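Local coordinates for protein nigritoxine (Vibrio nigripulchritudo, PDB 5M41) that acts as a bacterial toxin against crustaceans and insects and has a new fold, at residues Gln496-Glu501 and Glu549-Leu554; Val576-Ser581 and Leu691-Glu696; Arg512-Pro517 and Arg526-Phe531. All coordinates share one frame; numbering follows the deposited sequence.

Contact 1: residues Gln496-Glu501 and Glu549-Leu554; sequences QVYINE and EFDFRL
Y498 and F552 make the aromatic part of this contact between strand 496-500 and helix 549-554. The edge of the F552 ring is turned to the face of Y498 in an offset edge-to-face pair. The ring centroids lie 5.7 Å apart and the planes meet at 86°. On the same face of Y498, F552 CB makes a CH-pi contact, 4.1 Å from the ring centroid. The backbone N of N500 lies over the opposite face, so the ring is sandwiched between its own strand and the helix. Apolar packing extends the pair: Y498 CB sits 3.5 Å from F552 CD1, and Q496 CB touches the far rim of the F552 ring.

One polar bond crosses the contact. Y498 OH donates to D551 OD2 over 2.5 Å. The carboxylate receives it on its anti lone pair, near the plane of the tyrosine ring. D551 CB points toward the strand, and chi1 of 178° sets CG anti to the backbone N, carrying the carboxylate to the hydroxyl.

Two carboxylates come close: E501 OE1 lies 4.2 Å from D551 OD1. R454 forms a salt bridge with E501 and probably eases the repulsion between them.

Strand 496-500 is an outermost strand of its four-stranded antiparallel sheet. Helix 546-555 packs on one face of that sheet, where F552 also meets I509 of strand 505-515 and L527 of strand 523-532.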
# COMPACT_ATOMS: atom_id res chain seq x y z
N GLN A 496 -31.46 -9.65 12.74
CA GLN A 496 -30.49 -8.59 12.63
C GLN A 496 -30.45 -7.95 11.25
O GLN A 496 -30.49 -8.63 10.22
CB GLN A 496 -29.12 -9.17 13.01
CG GLN A 496 -28.24 -8.20 13.75
CD GLN A 496 -28.74 -7.86 15.14
OE1 GLN A 496 -29.17 -8.73 15.88
NE2 GLN A 496 -28.63 -6.60 15.50
N VAL A 497 -30.36 -6.62 11.23
CA VAL A 497 -30.33 -5.92 9.95
C VAL A 497 -28.90 -5.87 9.41
O VAL A 497 -28.05 -5.14 9.91
CB VAL A 497 -30.94 -4.49 10.01
CG1 VAL A 497 -30.78 -3.80 8.66
CG2 VAL A 497 -32.42 -4.53 10.39
N TYR A 498 -28.65 -6.66 8.38
CA TYR A 498 -27.38 -6.67 7.72
C TYR A 498 -27.37 -5.60 6.62
O TYR A 498 -28.21 -5.62 5.71
CB TYR A 498 -27.06 -8.06 7.15
CG TYR A 498 -25.85 -8.08 6.26
CD1 TYR A 498 -24.63 -7.55 6.70
CD2 TYR A 498 -25.91 -8.60 4.98
CE1 TYR A 498 -23.51 -7.55 5.88
CE2 TYR A 498 -24.81 -8.60 4.15
CZ TYR A 498 -23.61 -8.08 4.60
OH TYR A 498 -22.52 -8.09 3.77
N ILE A 499 -26.43 -4.67 6.73
CA ILE A 499 -26.25 -3.65 5.70
C ILE A 499 -25.13 -4.06 4.75
O ILE A 499 -23.95 -4.02 5.10
CB ILE A 499 -25.97 -2.25 6.28
CG1 ILE A 499 -27.08 -1.86 7.26
CG2 ILE A 499 -25.87 -1.22 5.15
CD1 ILE A 499 -26.68 -0.82 8.28
N ASN A 500 -25.54 -4.48 3.56
CA ASN A 500 -24.62 -4.92 2.52
C ASN A 500 -24.09 -3.68 1.84
O ASN A 500 -24.81 -3.04 1.06
CB ASN A 500 -25.35 -5.82 1.53
CG ASN A 500 -24.42 -6.55 0.59
OD1 ASN A 500 -23.48 -5.96 0.05
ND2 ASN A 500 -24.70 -7.83 0.36
N GLU A 501 -22.86 -3.32 2.15
CA GLU A 501 -22.28 -2.07 1.66
C GLU A 501 -22.10 -2.06 0.13
O GLU A 501 -22.13 -0.99 -0.49
CB GLU A 501 -20.96 -1.77 2.37
CG GLU A 501 -21.10 -1.27 3.81
CD GLU A 501 -19.82 -1.51 4.62
OE1 GLU A 501 -19.44 -2.69 4.78
OE2 GLU A 501 -19.20 -0.54 5.10
N GLU A 549 -21.47 -13.83 4.49
CA GLU A 549 -21.63 -14.27 5.91
C GLU A 549 -20.47 -13.74 6.77
O GLU A 549 -20.68 -13.31 7.92
CB GLU A 549 -21.68 -15.80 6.07
CG GLU A 549 -22.02 -16.21 7.50
CD GLU A 549 -22.30 -17.70 7.68
OE1 GLU A 549 -23.01 -18.28 6.84
OE2 GLU A 549 -21.80 -18.29 8.68
N PHE A 550 -19.27 -13.78 6.21
CA PHE A 550 -18.08 -13.29 6.92
C PHE A 550 -18.25 -11.80 7.25
O PHE A 550 -18.04 -11.39 8.38
CB PHE A 550 -16.80 -13.54 6.11
CG PHE A 550 -15.53 -13.06 6.78
CD1 PHE A 550 -14.90 -13.82 7.75
CD2 PHE A 550 -14.96 -11.83 6.42
CE1 PHE A 550 -13.72 -13.39 8.35
CE2 PHE A 550 -13.79 -11.39 7.01
CZ PHE A 550 -13.17 -12.17 7.98
N ASP A 551 -18.66 -11.01 6.26
CA ASP A 551 -18.88 -9.59 6.47
C ASP A 551 -20.04 -9.36 7.48
O ASP A 551 -19.93 -8.53 8.39
CB ASP A 551 -19.14 -8.91 5.12
CG ASP A 551 -19.43 -7.43 5.24
OD1 ASP A 551 -18.57 -6.67 5.72
OD2 ASP A 551 -20.53 -7.01 4.84
N PHE A 552 -21.13 -10.12 7.34
CA PHE A 552 -22.20 -10.02 8.32
C PHE A 552 -21.70 -10.30 9.73
O PHE A 552 -22.03 -9.58 10.68
CB PHE A 552 -23.37 -10.94 7.99
CG PHE A 552 -24.34 -11.10 9.13
CD1 PHE A 552 -25.32 -10.14 9.35
CD2 PHE A 552 -24.28 -12.19 9.98
CE1 PHE A 552 -26.22 -10.26 10.40
CE2 PHE A 552 -25.17 -12.33 11.04
CZ PHE A 552 -26.15 -11.36 11.24
N ARG A 553 -20.91 -11.36 9.85
CA ARG A 553 -20.41 -11.79 11.16
C ARG A 553 -19.50 -10.76 11.80
O ARG A 553 -19.49 -10.63 13.02
CB ARG A 553 -19.73 -13.14 11.07
CG ARG A 553 -20.69 -14.32 11.00
CD ARG A 553 -19.91 -15.61 10.92
NE ARG A 553 -20.73 -16.81 10.97
CZ ARG A 553 -21.23 -17.36 12.08
NH1 ARG A 553 -21.03 -16.81 13.28
NH2 ARG A 553 -21.94 -18.48 11.97
N LEU A 554 -18.73 -10.04 10.98
CA LEU A 554 -17.92 -8.92 11.46
C LEU A 554 -18.80 -7.73 11.86
O LEU A 554 -18.62 -7.15 12.92
CB LEU A 554 -16.90 -8.46 10.39
CG LEU A 554 -15.59 -9.24 10.15
CD1 LEU A 554 -14.79 -8.55 9.05
CD2 LEU A 554 -14.76 -9.36 11.42

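Contact 2: residues Val576-Ser581 and Leu691-Glu696; sequences VNNPYS and LNNIVE
N578 and N693 join their amides across this contact. N578 ND2 donates to N693 OD1 over 3.1 Å, and the N-H points almost straight at the oxygen (165°). The acceptor lies close to the amide plane of N578, but the donor stands above the carbonyl plane of N693. Chi1 of -164° sets N578 CG anti to the backbone N and carries the amide toward helix 688-704.

Y580 CD2 lies 3.5 Å from N693 CB, and the ring runs nearly parallel to the N693 amide. Y580 CB touches I694 CG1 at 4.0 Å. I694 CA makes a CA-H...O contact with Y580 O at 3.5 Å. One water donates to both Y580 O and I694 O and so bridges loop and helix.

The loop contains a type I beta turn from N578 to S581 and closes the beta hairpin of strands 571-576 and 583-589. N578 also forms an Asx turn: its OD1 accepts from Y580 N at 2.9 Å. The amide thus braces the turn with OD1 and grips the helix with ND2.

Further out, K557 forms a salt bridge with E696. Y609 of helix 603-614 packs against both Y580 and I694, while P579 rests on helix 546-555.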
# COMPACT_ATOMS: atom_id res chain seq x y z
N VAL A 576 -21.12 -16.31 20.07
CA VAL A 576 -21.00 -14.99 19.49
C VAL A 576 -20.85 -15.10 17.95
O VAL A 576 -20.42 -16.14 17.45
CB VAL A 576 -19.85 -14.19 20.18
CG1 VAL A 576 -18.48 -14.62 19.66
CG2 VAL A 576 -20.05 -12.69 19.96
N ASN A 577 -21.25 -14.06 17.21
CA ASN A 577 -21.14 -14.07 15.75
C ASN A 577 -19.71 -13.94 15.22
O ASN A 577 -19.41 -14.46 14.13
CB ASN A 577 -21.95 -12.95 15.12
CG ASN A 577 -23.44 -13.19 15.19
OD1 ASN A 577 -23.90 -14.32 15.36
ND2 ASN A 577 -24.21 -12.12 15.04
N ASN A 578 -18.85 -13.24 15.98
CA ASN A 578 -17.46 -12.95 15.53
C ASN A 578 -16.84 -14.13 14.78
O ASN A 578 -16.78 -15.24 15.33
CB ASN A 578 -16.56 -12.62 16.72
CG ASN A 578 -15.25 -11.96 16.29
OD1 ASN A 578 -14.52 -12.45 15.41
ND2 ASN A 578 -14.95 -10.81 16.90
N PRO A 579 -16.40 -13.91 13.53
CA PRO A 579 -15.95 -15.08 12.78
C PRO A 579 -14.63 -15.68 13.28
O PRO A 579 -14.28 -16.76 12.87
CB PRO A 579 -15.82 -14.55 11.34
CG PRO A 579 -15.59 -13.09 11.49
CD PRO A 579 -16.26 -12.66 12.75
N TYR A 580 -13.94 -14.99 14.18
CA TYR A 580 -12.70 -15.49 14.79
C TYR A 580 -12.93 -16.10 16.17
O TYR A 580 -11.98 -16.26 16.94
CB TYR A 580 -11.69 -14.34 14.90
CG TYR A 580 -11.22 -13.81 13.56
CD1 TYR A 580 -10.14 -14.39 12.89
CD2 TYR A 580 -11.85 -12.73 12.97
CE1 TYR A 580 -9.71 -13.89 11.66
CE2 TYR A 580 -11.43 -12.22 11.76
CZ TYR A 580 -10.37 -12.81 11.10
OH TYR A 580 -9.99 -12.28 9.90
N SER A 581 -14.18 -16.36 16.52
CA SER A 581 -14.52 -16.96 17.81
C SER A 581 -14.30 -18.46 17.81
O SER A 581 -14.82 -19.17 16.93
CB SER A 581 -15.98 -16.70 18.14
OG SER A 581 -16.33 -17.43 19.30
N LEU A 691 -5.91 -11.95 15.40
CA LEU A 691 -5.58 -12.21 16.81
C LEU A 691 -6.42 -11.39 17.82
O LEU A 691 -6.88 -11.95 18.82
CB LEU A 691 -4.08 -11.99 17.08
CG LEU A 691 -3.53 -12.55 18.39
CD1 LEU A 691 -3.82 -14.03 18.55
CD2 LEU A 691 -2.03 -12.31 18.45
N ASN A 692 -6.58 -10.09 17.57
CA ASN A 692 -7.46 -9.23 18.41
C ASN A 692 -8.91 -9.76 18.47
O ASN A 692 -9.52 -9.80 19.54
CB ASN A 692 -7.48 -7.78 17.89
CG ASN A 692 -6.15 -7.06 18.12
OD1 ASN A 692 -5.28 -7.54 18.85
ND2 ASN A 692 -5.98 -5.91 17.48
N ASN A 693 -9.45 -10.16 17.31
CA ASN A 693 -10.79 -10.74 17.25
C ASN A 693 -10.91 -12.08 17.97
O ASN A 693 -11.94 -12.36 18.57
CB ASN A 693 -11.28 -10.83 15.81
CG ASN A 693 -11.83 -9.52 15.31
OD1 ASN A 693 -12.72 -8.96 15.92
ND2 ASN A 693 -11.30 -9.04 14.21
N ILE A 694 -9.86 -12.92 17.93
CA ILE A 694 -9.84 -14.17 18.68
C ILE A 694 -9.99 -13.88 20.18
O ILE A 694 -10.79 -14.52 20.89
CB ILE A 694 -8.53 -14.94 18.42
CG1 ILE A 694 -8.56 -15.62 17.04
CG2 ILE A 694 -8.22 -15.94 19.54
CD1 ILE A 694 -7.24 -16.25 16.67
N VAL A 695 -9.22 -12.91 20.63
CA VAL A 695 -9.14 -12.53 22.03
C VAL A 695 -10.45 -11.84 22.45
O VAL A 695 -11.06 -12.19 23.47
CB VAL A 695 -7.88 -11.64 22.25
CG1 VAL A 695 -7.94 -10.90 23.57
CG2 VAL A 695 -6.63 -12.52 22.20
N GLU A 696 -10.86 -10.86 21.66
CA GLU A 696 -12.11 -10.14 21.92
C GLU A 696 -13.31 -11.09 21.97
O GLU A 696 -14.16 -10.93 22.82
CB GLU A 696 -12.32 -9.02 20.89
CG GLU A 696 -13.63 -8.25 21.04
CD GLU A 696 -13.76 -7.15 19.99
OE1 GLU A 696 -13.54 -7.42 18.79
OE2 GLU A 696 -14.07 -5.99 20.37
O HOH W 1 -11.72 -16.95 19.68

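Contact 3: residues Arg512-Pro517 and Arg526-Phe531; sequences RKVPVP and RLQESF
R512 and R526 face each other as an antiparallel hydrogen-bonded pair. R512 N donates to R526 O over 2.8 Å, and R526 N returns a bond to R512 O over 2.7 Å.

The R512 side chain runs outward from here. CB starts close to R526 O, 3.9 Å away. CG takes the chain onward, beside the backbone N. CD then passes Q528, 3.5 Å from its OE1 and near its CB. The chain bends at chi3 (87°), which swings NH1 round to the end of the Q528 side chain. NE stays farther from Q528 OE1 than CD does. At the tip, NH1 donates to Q528 OE1, which lies at the edge of the guanidinium, near its plane. The modelled separation is doubtfully short. The guanidinium and amide planes are 30° apart. W540 adds a cation-pi contact to R512.

V514 lies on the same side of the hairpin. Its CG1 also lies close to Q528 OE1, whose position is in question, and its CG2 packs 4.1 Å from R526 CD. The R526 chain extends past V514, and V514 CG2 and P517 CD lie near the edge of its guanidinium. P517 is poorly ordered, so its contact with R526 is uncertain. E524 meets the charge of R526 through a salt bridge.

The two segments belong to the beta hairpin of strands 505-515 and 523-532, the middle pair of an antiparallel four-stranded sheet. Strand 538-542 flanks the second of them and contributes W540, while L527 points to the other side of the sheet, toward I509 and Y511.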
# COMPACT_ATOMS: atom_id res chain seq x y z
N ARG A 512 -31.20 -19.49 12.22
CA ARG A 512 -32.35 -20.40 12.27
C ARG A 512 -31.96 -21.86 12.28
O ARG A 512 -30.89 -22.22 11.79
CB ARG A 512 -33.24 -20.17 11.06
CG ARG A 512 -33.92 -18.83 11.03
CD ARG A 512 -34.48 -18.63 9.63
NE ARG A 512 -35.81 -19.18 9.48
CZ ARG A 512 -36.16 -20.16 8.64
NH1 ARG A 512 -35.27 -20.76 7.85
NH2 ARG A 512 -37.42 -20.54 8.59
N LYS A 513 -32.85 -22.72 12.80
CA LYS A 513 -32.57 -24.15 12.84
C LYS A 513 -33.32 -24.86 11.72
O LYS A 513 -34.54 -24.97 11.76
CB LYS A 513 -32.88 -24.76 14.22
CG LYS A 513 -31.90 -25.87 14.59
CD LYS A 513 -32.05 -26.34 16.04
CE LYS A 513 -31.33 -25.44 17.03
NZ LYS A 513 -29.93 -25.88 17.30
N VAL A 514 -32.57 -25.32 10.73
CA VAL A 514 -33.15 -25.90 9.52
C VAL A 514 -32.80 -27.38 9.34
O VAL A 514 -31.78 -27.85 9.85
CB VAL A 514 -32.76 -25.12 8.25
CG1 VAL A 514 -33.26 -23.69 8.33
CG2 VAL A 514 -31.26 -25.19 7.98
N PRO A 515 -33.66 -28.13 8.60
CA PRO A 515 -33.35 -29.53 8.30
C PRO A 515 -32.04 -29.65 7.56
O PRO A 515 -31.73 -28.80 6.73
CB PRO A 515 -34.51 -29.94 7.37
CG PRO A 515 -35.64 -29.06 7.76
CD PRO A 515 -35.00 -27.74 8.14
N VAL A 516 -31.27 -30.69 7.88
CA VAL A 516 -30.07 -31.05 7.13
C VAL A 516 -30.55 -31.65 5.81
O VAL A 516 -30.84 -32.85 5.75
CB VAL A 516 -29.21 -32.09 7.89
CG1 VAL A 516 -27.96 -32.46 7.10
CG2 VAL A 516 -28.84 -31.58 9.28
N PRO A 517 -30.63 -30.83 4.73
CA PRO A 517 -31.46 -31.13 3.54
C PRO A 517 -31.14 -32.46 2.84
O PRO A 517 -30.71 -32.47 1.67
CB PRO A 517 -31.22 -29.92 2.62
CG PRO A 517 -30.61 -28.86 3.49
CD PRO A 517 -29.81 -29.62 4.51
N ARG A 526 -28.36 -22.16 10.74
CA ARG A 526 -27.95 -21.43 9.56
C ARG A 526 -28.40 -20.00 9.64
O ARG A 526 -29.55 -19.74 10.00
CB ARG A 526 -28.51 -22.07 8.30
CG ARG A 526 -27.57 -23.05 7.64
CD ARG A 526 -28.03 -23.32 6.22
NE ARG A 526 -26.95 -23.87 5.41
CZ ARG A 526 -26.97 -25.07 4.84
NH1 ARG A 526 -28.04 -25.86 4.97
NH2 ARG A 526 -25.93 -25.48 4.12
N LEU A 527 -27.48 -19.08 9.30
CA LEU A 527 -27.84 -17.68 9.16
C LEU A 527 -28.60 -17.51 7.84
O LEU A 527 -28.11 -17.88 6.76
CB LEU A 527 -26.60 -16.79 9.16
CG LEU A 527 -25.91 -16.60 10.52
CD1 LEU A 527 -24.49 -16.07 10.38
CD2 LEU A 527 -26.75 -15.72 11.46
N GLN A 528 -29.81 -16.97 7.91
CA GLN A 528 -30.64 -16.89 6.71
C GLN A 528 -31.29 -15.54 6.62
O GLN A 528 -31.56 -14.90 7.63
CB GLN A 528 -31.69 -18.01 6.71
CG GLN A 528 -31.12 -19.38 6.40
CD GLN A 528 -32.19 -20.46 6.25
OE1 GLN A 528 -33.01 -20.66 7.14
NE2 GLN A 528 -32.14 -21.18 5.14
N GLU A 529 -31.49 -15.09 5.39
CA GLU A 529 -32.24 -13.87 5.18
C GLU A 529 -33.71 -14.21 4.83
O GLU A 529 -33.97 -15.16 4.08
CB GLU A 529 -31.59 -13.02 4.08
CG GLU A 529 -31.85 -13.52 2.67
CD GLU A 529 -31.86 -12.42 1.62
OE1 GLU A 529 -32.43 -11.33 1.84
OE2 GLU A 529 -31.29 -12.68 0.53
N SER A 530 -34.64 -13.43 5.36
CA SER A 530 -36.07 -13.59 5.05
C SER A 530 -36.47 -12.64 3.93
O SER A 530 -35.91 -11.55 3.79
CB SER A 530 -36.93 -13.32 6.29
OG SER A 530 -36.73 -11.99 6.75
N PHE A 531 -37.44 -13.07 3.12
CA PHE A 531 -37.97 -12.24 2.02
C PHE A 531 -39.41 -12.68 1.66
O PHE A 531 -39.83 -13.79 2.03
CB PHE A 531 -37.04 -12.31 0.79
CG PHE A 531 -36.99 -13.67 0.14
CD1 PHE A 531 -37.74 -13.93 -1.02
CD2 PHE A 531 -36.23 -14.70 0.71
CE1 PHE A 531 -37.71 -15.18 -1.61
CE2 PHE A 531 -36.20 -15.96 0.13
CZ PHE A 531 -36.94 -16.20 -1.04

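Overall arrangement
Contacts 1 and 2 are buried, whereas contact 3 lies at the surface, farther from the centre of the chain. Contacts 1 and 3 share one four-stranded sheet, and contact 3 is nested within the loop that contact 1 closes. L527 connects them by packing on E549, F552 and R553. Contact 2 follows later in the chain and touches contact 1 through helix 546-555: R553 NH1 probably bonds to N577 O, and F550 packs on P579 and Y580. Contacts 2 and 3 do not touch. The chemistry differs with place: aromatic packing and a tyrosine-carboxylate bond in contact 1, amides and a water in contact 2, and strand pairing with arginines in contact 3.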